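PDB 3U52: phenol hydroxylase component phL from Pseudomonas stutzeri, which probably serves as the beta subunit of the multimeric, multicomponent phenol hydroxylase, helping to build the hydroxylase that oxidises phenol and related aromatics. Local coordinates for residues K27-R31 and Y32-S36; I65-D69 and W70-S74; A272-S275 and E276-E280. All coordinates share one frame; numbering follows the deposited sequence.

Contact 1: K27-R31 and Y32-S36; sequences KPATR and YQEAS
Thr30 and Gln33 form a capping box whose return bond is made by an amide oxygen instead of the more familiar carboxylate. The box starts helix 31-36. Thr30, at the N-cap, takes the amide hydrogen of Gln33 on its side chain, with OG1 2.9 Å from Gln33 N; a chi1 of 65° turns this hydroxyl toward the first helical turn. In return Gln33 OE1 accepts from Thr30 N at 3.0 Å, nearly straight at 170°. The glutamine chain, straight from CG on, crosses past the threonine hydroxyl, CG passing OG1, to bring OE1 to Thr30 N. With an alanine here, Thr30 N would probably lose its acceptor, leaving the OG1 bond as the one side-chain bond of the box. Helical bonding begins at once, Glu34 N reaching Thr30 O at 3.1 Å. Arg31 forms a salt bridge with an acidic side chain of another protein's chain, and Glu34 OE2 is hydrogen-bonded to Thr16 OG1. Beside the cap, Glu34 CG packs on Ala29 CB at 3.7 Å. A water then joins the two residues, accepting from Ala29 N at 2.9 Å and donating to Glu34 OE2 at 2.7 Å.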
loop_
_atom_site.group_PDB
_atom_site.type_symbol
_atom_site.label_atom_id
_atom_site.label_comp_id
_atom_site.label_asym_id
_atom_site.label_seq_id
_atom_site.Cartn_x
_atom_site.Cartn_y
_atom_site.Cartn_z
ATOM N N LYS D 27 -11.244 17.547 16.493
ATOM C CA LYS D 27 -9.878 17.561 16.023
ATOM C C LYS D 27 -9.677 16.165 15.431
ATOM O O LYS D 27 -10.441 15.237 15.789
ATOM C CB LYS D 27 -8.915 17.832 17.185
ATOM C CG LYS D 27 -8.773 16.676 18.146
ATOM C CD LYS D 27 -7.984 17.094 19.395
ATOM C CE LYS D 27 -7.163 15.944 19.927
ATOM N NZ LYS D 27 -7.911 15.160 20.922
ATOM N N PRO D 28 -8.684 16.000 14.516
ATOM C CA PRO D 28 -8.384 14.699 13.877
ATOM C C PRO D 28 -8.140 13.608 14.896
ATOM O O PRO D 28 -7.506 13.845 15.936
ATOM C CB PRO D 28 -7.103 14.985 13.108
ATOM C CG PRO D 28 -7.181 16.490 12.838
ATOM C CD PRO D 28 -7.788 17.072 14.019
ATOM N N ALA D 29 -8.680 12.428 14.627
ATOM C CA ALA D 29 -8.717 11.355 15.621
ATOM C C ALA D 29 -7.731 10.254 15.231
ATOM O O ALA D 29 -7.379 10.131 14.058
ATOM C CB ALA D 29 -10.138 10.761 15.681
ATOM N N THR D 30 -7.345 9.399 16.180
ATOM C CA THR D 30 -6.467 8.283 15.810
ATOM C C THR D 30 -7.270 7.186 15.107
ATOM O O THR D 30 -8.504 7.154 15.192
ATOM C CB THR D 30 -5.764 7.709 17.017
ATOM O OG1 THR D 30 -6.738 7.138 17.881
ATOM C CG2 THR D 30 -5.025 8.817 17.793
ATOM N N ARG D 31 -6.569 6.295 14.413
ATOM C CA ARG D 31 -7.199 5.094 13.855
ATOM C C ARG D 31 -7.875 4.286 14.977
ATOM O O ARG D 31 -9.014 3.822 14.812
ATOM C CB ARG D 31 -6.191 4.243 13.070
ATOM C CG ARG D 31 -5.683 4.880 11.729
ATOM C CD ARG D 31 -6.281 4.327 10.417
ATOM N NE ARG D 31 -5.852 5.092 9.214
ATOM C CZ ARG D 31 -6.675 5.737 8.354
ATOM N NH1 ARG D 31 -7.986 5.741 8.519
ATOM N NH2 ARG D 31 -6.185 6.404 7.309
ATOM N N TYR D 32 -7.188 4.126 16.111
ATOM C CA TYR D 32 -7.764 3.421 17.266
ATOM C C TYR D 32 -9.049 4.068 17.718
ATOM O O TYR D 32 -10.016 3.357 17.943
ATOM C CB TYR D 32 -6.764 3.323 18.435
ATOM C CG TYR D 32 -7.354 2.609 19.633
ATOM C CD1 TYR D 32 -7.559 1.223 19.625
ATOM C CD2 TYR D 32 -7.769 3.315 20.748
ATOM C CE1 TYR D 32 -8.129 0.576 20.747
ATOM C CE2 TYR D 32 -8.332 2.672 21.849
ATOM C CZ TYR D 32 -8.506 1.311 21.838
ATOM O OH TYR D 32 -9.083 0.712 22.942
ATOM N N GLN D 33 -9.072 5.405 17.841
ATOM C CA GLN D 33 -10.284 6.106 18.289
ATOM C C GLN D 33 -11.456 5.897 17.335
ATOM O O GLN D 33 -12.514 5.477 17.811
ATOM C CB GLN D 33 -10.087 7.592 18.542
ATOM C CG GLN D 33 -9.163 7.866 19.764
ATOM C CD GLN D 33 -8.714 9.313 19.866
ATOM O OE1 GLN D 33 -8.465 9.959 18.868
ATOM N NE2 GLN D 33 -8.556 9.805 21.085
ATOM N N GLU D 34 -11.282 6.151 16.036
ATOM C CA GLU D 34 -12.369 5.974 15.065
ATOM C C GLU D 34 -12.904 4.529 14.987
ATOM O O GLU D 34 -14.063 4.299 14.601
ATOM C CB GLU D 34 -11.983 6.511 13.659
ATOM C CG GLU D 34 -11.751 8.009 13.743
ATOM C CD GLU D 34 -11.639 8.762 12.411
ATOM O OE1 GLU D 34 -11.222 8.184 11.396
ATOM O OE2 GLU D 34 -11.933 9.993 12.408
ATOM N N ALA D 35 -12.056 3.585 15.349
ATOM C CA ALA D 35 -12.391 2.191 15.188
ATOM C C ALA D 35 -13.062 1.607 16.397
ATOM O O ALA D 35 -13.654 0.544 16.278
ATOM C CB ALA D 35 -11.131 1.361 14.858
ATOM N N SER D 36 -12.953 2.282 17.542
ATOM C CA SER D 36 -13.171 1.632 18.807
ATOM C C SER D 36 -14.234 2.227 19.749
ATOM O O SER D 36 -14.543 1.609 20.776
ATOM C CB SER D 36 -11.840 1.487 19.539
ATOM O OG SER D 36 -10.916 0.773 18.734
HETATM O O HOH W 1 -10.148 12.027 12.123
#

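Contact 2: I65-D69 and W70-S74; sequences IRMED and WCAVS
The indole of Trp70 has Met67 over one face and a water at its edge. Met67 CG stands 3.6 Å from the centroid of the six-membered ring, only 9° off the ring normal, so this is a CH-pi contact over the middle of the benzo ring. The sulfur continues outward along almost the same line: SD is 4.8 Å from that centroid, a more distant Met-aromatic contact. Ile65 comes in obliquely, its CG2 3.9 Å from Trp70 CH2, near the far end of the indole. At the ring edge and in its plane lies the water, which accepts from Trp70 NE1 at 3.2 Å and donates to Ile65 O, tying the indole N-H back to the chain. Trp211 also meets Trp70, with the ring planes at about 45°. The loop lies between helices 31-36 and 81-105, with Trp70 against Val271 of helix 251-274 and Val149 of helix 147-175.

Met67 is bent at both chi2 and chi3, which curls its methyl back toward the 3-10 turn, where CE lies 4.1 Å from Ala72 CB. That turn, residues 70-72, starts at Asp69, whose O accepts from Ala72 N at 2.9 Å. The Asp69 side chain closes an Asx turn through a weak bond, OD1 to Cys71 N at 3.2 Å, while OD2 forms a salt bridge with Arg23.

The chemistry is thus divided: apolar methionine and isoleucine groups cover one face and the far end of the ring, whereas the Asp69 carboxylate serves the backbone turn and probably has its charge balanced by Arg23.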
loop_
_atom_site.group_PDB
_atom_site.type_symbol
_atom_site.label_atom_id
_atom_site.label_comp_id
_atom_site.label_asym_id
_atom_site.label_seq_id
_atom_site.Cartn_x
_atom_site.Cartn_y
_atom_site.Cartn_z
ATOM N N ILE D 65 -21.007 -5.602 37.867
ATOM C CA ILE D 65 -20.132 -4.439 37.856
ATOM C C ILE D 65 -20.840 -3.266 37.207
ATOM O O ILE D 65 -21.592 -3.447 36.267
ATOM C CB ILE D 65 -18.822 -4.740 37.109
ATOM C CG1 ILE D 65 -17.996 -5.799 37.863
ATOM C CG2 ILE D 65 -18.006 -3.482 36.939
ATOM C CD1 ILE D 65 -17.392 -5.312 39.197
ATOM N N ARG D 66 -20.622 -2.066 37.730
ATOM C CA ARG D 66 -21.244 -0.848 37.205
ATOM C C ARG D 66 -20.190 0.189 36.852
ATOM O O ARG D 66 -19.227 0.373 37.589
ATOM C CB ARG D 66 -22.241 -0.239 38.230
ATOM C CG ARG D 66 -23.479 -1.098 38.510
ATOM C CD ARG D 66 -24.392 -1.216 37.283
ATOM N NE ARG D 66 -24.919 -2.587 37.148
ATOM C CZ ARG D 66 -26.203 -2.875 37.232
ATOM N NH1 ARG D 66 -27.063 -1.885 37.416
ATOM N NH2 ARG D 66 -26.633 -4.117 37.109
ATOM N N MET D 67 -20.371 0.829 35.701
ATOM C CA MET D 67 -19.504 1.912 35.220
ATOM C C MET D 67 -20.335 3.033 34.667
ATOM O O MET D 67 -21.232 2.803 33.832
ATOM C CB MET D 67 -18.601 1.452 34.096
ATOM C CG MET D 67 -17.722 0.294 34.484
ATOM S SD MET D 67 -16.326 0.702 35.533
ATOM C CE MET D 67 -15.218 1.490 34.333
ATOM N N GLU D 68 -19.987 4.253 35.068
ATOM C CA GLU D 68 -20.573 5.437 34.470
ATOM C C GLU D 68 -20.365 5.355 32.959
ATOM O O GLU D 68 -21.271 5.655 32.183
ATOM C CB GLU D 68 -19.952 6.722 35.036
ATOM C CG GLU D 68 -20.664 8.014 34.549
ATOM C CD GLU D 68 -19.673 9.129 34.122
ATOM O OE1 GLU D 68 -19.534 10.131 34.873
ATOM O OE2 GLU D 68 -19.034 9.001 33.036
ATOM N N ASP D 69 -19.190 4.889 32.541
ATOM C CA ASP D 69 -18.844 4.885 31.113
ATOM C C ASP D 69 -17.908 3.716 30.783
ATOM O O ASP D 69 -16.754 3.775 31.132
ATOM C CB ASP D 69 -18.192 6.234 30.788
ATOM C CG ASP D 69 -17.936 6.427 29.318
ATOM O OD1 ASP D 69 -18.190 5.492 28.527
ATOM O OD2 ASP D 69 -17.459 7.538 28.956
ATOM N N TRP D 70 -18.392 2.657 30.127
ATOM C CA TRP D 70 -17.516 1.489 29.851
ATOM C C TRP D 70 -16.303 1.769 28.923
ATOM O O TRP D 70 -15.319 1.022 28.934
ATOM C CB TRP D 70 -18.312 0.293 29.335
ATOM C CG TRP D 70 -18.819 -0.609 30.416
ATOM C CD1 TRP D 70 -20.126 -0.754 30.824
ATOM C CD2 TRP D 70 -18.037 -1.502 31.239
ATOM N NE1 TRP D 70 -20.197 -1.681 31.849
ATOM C CE2 TRP D 70 -18.939 -2.153 32.123
ATOM C CE3 TRP D 70 -16.661 -1.791 31.333
ATOM C CZ2 TRP D 70 -18.513 -3.085 33.084
ATOM C CZ3 TRP D 70 -16.234 -2.728 32.271
ATOM C CH2 TRP D 70 -17.169 -3.359 33.152
ATOM N N CYS D 71 -16.402 2.814 28.091
ATOM C CA CYS D 71 -15.243 3.366 27.342
ATOM C C CYS D 71 -14.140 4.009 28.190
ATOM O O CYS D 71 -13.113 4.397 27.644
ATOM C CB CYS D 71 -15.695 4.393 26.322
ATOM S SG CYS D 71 -16.782 3.661 25.171
ATOM N N ALA D 72 -14.347 4.142 29.504
ATOM C CA ALA D 72 -13.232 4.378 30.416
ATOM C C ALA D 72 -12.193 3.246 30.292
ATOM O O ALA D 72 -10.994 3.453 30.544
ATOM C CB ALA D 72 -13.719 4.445 31.864
ATOM N N VAL D 73 -12.640 2.042 29.958
ATOM C CA VAL D 73 -11.699 0.939 29.776
ATOM C C VAL D 73 -11.208 1.011 28.339
ATOM O O VAL D 73 -11.997 0.843 27.406
ATOM C CB VAL D 73 -12.329 -0.437 30.092
ATOM C CG1 VAL D 73 -11.427 -1.561 29.619
ATOM C CG2 VAL D 73 -12.618 -0.575 31.596
ATOM N N SER D 74 -9.922 1.317 28.170
ATOM C CA SER D 74 -9.310 1.486 26.851
ATOM C C SER D 74 -8.009 0.693 26.805
ATOM O O SER D 74 -7.442 0.363 27.841
ATOM C CB SER D 74 -9.003 2.953 26.561
ATOM O OG SER D 74 -10.210 3.714 26.564
HETATM O O HOH W 2 -22.446 -2.828 33.781
#

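Contact 3: A272-S275 and E276-E280; sequences AGES and ETNRE
Ser275 OG accepts from Asn278 N at 3.2 Å, a capping bond that makes Ser275 the N-cap of helix 276-302 at a helix-to-helix corner, between helices 251-274 and 276-302. The inner side of the corner is closely filled. Chi1 of 57° swings OG over the first turn of the new helix, and the Asn278 side chain folds in beside the same hydroxyl, its CG 3.3 Å from Ser275 OG. Asn278 is buried, and its amide nitrogen is spent on two carbonyls, Val271 O in the helix before and Arg66 O in the 65-69 loop. Glu274 borders this amide through its aliphatic part, CB lying 3.6 Å from Asn278 ND2, while its OE2 accepts a hydrogen bond from Glu68 N of the same loop.

The outward side is looser. Glu276 and Thr277 are exposed, and Thr277 OG1 comes no nearer to Ser275 OG than 3.8 Å. Arg279, partly exposed, makes with its backbone the first i to i+4 bond of the helix, Arg279 N to Ser275 O at 3.1 Å. Its chain bends at chi2 and chi3 and swings back across the corner, with CD passing 3.4 Å from Ala272 O. The guanidinium therefore joins the two helices, adding a donor for a carbonyl on the first helix. Glu276 CA lies above one of its faces, toward the rim. At its edge, Arg279 NH1 donates to Ala272 O at 3.0 Å with an N-H...O angle of 163°, the oxygen only 4° out of the guanidinium plane.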
loop_
_atom_site.group_PDB
_atom_site.type_symbol
_atom_site.label_atom_id
_atom_site.label_comp_id
_atom_site.label_asym_id
_atom_site.label_seq_id
_atom_site.Cartn_x
_atom_site.Cartn_y
_atom_site.Cartn_z
ATOM N N ALA D 272 -11.882 -1.316 39.179
ATOM C CA ALA D 272 -11.634 -1.133 40.608
ATOM C C ALA D 272 -11.645 0.351 41.088
ATOM O O ALA D 272 -12.244 0.674 42.103
ATOM C CB ALA D 272 -10.347 -1.827 41.006
ATOM N N GLY D 273 -11.001 1.243 40.358
ATOM C CA GLY D 273 -11.016 2.671 40.681
ATOM C C GLY D 273 -12.346 3.369 40.526
ATOM O O GLY D 273 -12.533 4.465 41.038
ATOM N N GLU D 274 -13.290 2.753 39.826
ATOM C CA GLU D 274 -14.579 3.388 39.617
ATOM C C GLU D 274 -15.342 3.624 40.963
ATOM O O GLU D 274 -15.818 4.718 41.218
ATOM C CB GLU D 274 -15.425 2.576 38.648
ATOM C CG GLU D 274 -16.859 3.128 38.416
ATOM C CD GLU D 274 -16.954 4.120 37.259
ATOM O OE1 GLU D 274 -15.908 4.472 36.668
ATOM O OE2 GLU D 274 -18.090 4.528 36.921
ATOM N N SER D 275 -15.448 2.604 41.807
ATOM C CA SER D 275 -16.279 2.690 43.014
ATOM C C SER D 275 -15.871 1.651 44.056
ATOM O O SER D 275 -15.370 0.566 43.723
ATOM C CB SER D 275 -17.752 2.477 42.658
ATOM O OG SER D 275 -17.925 1.214 42.003
ATOM N N GLU D 276 -16.110 1.956 45.333
ATOM C CA GLU D 276 -15.885 0.958 46.371
ATOM C C GLU D 276 -16.819 -0.268 46.171
ATOM O O GLU D 276 -16.465 -1.383 46.503
ATOM C CB GLU D 276 -16.089 1.624 47.739
ATOM C CG GLU D 276 -15.640 0.881 48.992
ATOM C CD GLU D 276 -15.694 1.830 50.228
ATOM O OE1 GLU D 276 -16.491 1.581 51.173
ATOM O OE2 GLU D 276 -14.962 2.859 50.238
ATOM N N THR D 277 -18.003 -0.062 45.617
ATOM C CA THR D 277 -18.914 -1.177 45.361
ATOM C C THR D 277 -18.326 -2.191 44.357
ATOM O O THR D 277 -18.403 -3.410 44.561
ATOM C CB THR D 277 -20.209 -0.703 44.764
ATOM O OG1 THR D 277 -20.335 0.701 44.931
ATOM C CG2 THR D 277 -21.336 -1.377 45.438
ATOM N N ASN D 278 -17.762 -1.677 43.261
ATOM C CA ASN D 278 -17.122 -2.511 42.246
ATOM C C ASN D 278 -16.042 -3.287 42.944
ATOM O O ASN D 278 -16.005 -4.488 42.867
ATOM C CB ASN D 278 -16.502 -1.656 41.155
ATOM C CG ASN D 278 -17.462 -1.338 40.034
ATOM O OD1 ASN D 278 -18.652 -1.714 40.052
ATOM N ND2 ASN D 278 -16.939 -0.658 39.012
ATOM N N ARG D 279 -15.190 -2.570 43.662
ATOM C CA ARG D 279 -14.113 -3.156 44.456
ATOM C C ARG D 279 -14.573 -4.229 45.472
ATOM O O ARG D 279 -13.993 -5.323 45.543
ATOM C CB ARG D 279 -13.411 -2.007 45.157
ATOM C CG ARG D 279 -11.931 -2.116 45.182
ATOM C CD ARG D 279 -11.280 -0.745 45.029
ATOM N NE ARG D 279 -11.563 0.171 46.131
ATOM C CZ ARG D 279 -12.054 1.410 45.991
ATOM N NH1 ARG D 279 -12.320 1.933 44.792
ATOM N NH2 ARG D 279 -12.253 2.147 47.075
ATOM N N GLU D 280 -15.617 -3.924 46.248
ATOM C CA GLU D 280 -16.280 -4.941 47.106
ATOM C C GLU D 280 -16.629 -6.223 46.333
ATOM O O GLU D 280 -16.322 -7.327 46.771
ATOM C CB GLU D 280 -17.590 -4.398 47.736
ATOM C CG GLU D 280 -17.449 -3.405 48.940
ATOM C CD GLU D 280 -18.727 -2.539 49.151
ATOM O OE1 GLU D 280 -19.867 -3.042 48.940
ATOM O OE2 GLU D 280 -18.590 -1.338 49.510
#

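How the contacts relate
The three contacts follow one another along the chain. Contact 1 starts helix 31-36; contact 2 belongs to the long loop between that helix and helix 81-105; contact 3 is the corner between helices 251-274 and 276-302. Contacts 2 and 3, with centres 12 Å apart, are joined by two probable hydrogen bonds and by packing, so the loop is fastened to the helix corner. Contacts 1 and 2, 18 Å apart between centres, touch lightly, but Tyr32 OH is hydrogen-bonded to Asp75 N, just beyond contact 2. Contacts 1 and 3 do not meet, their nearest atoms about 16 Å apart. Contact 2 thus probably helps connect the N-terminal region, which reaches another protein chain, to the helical body.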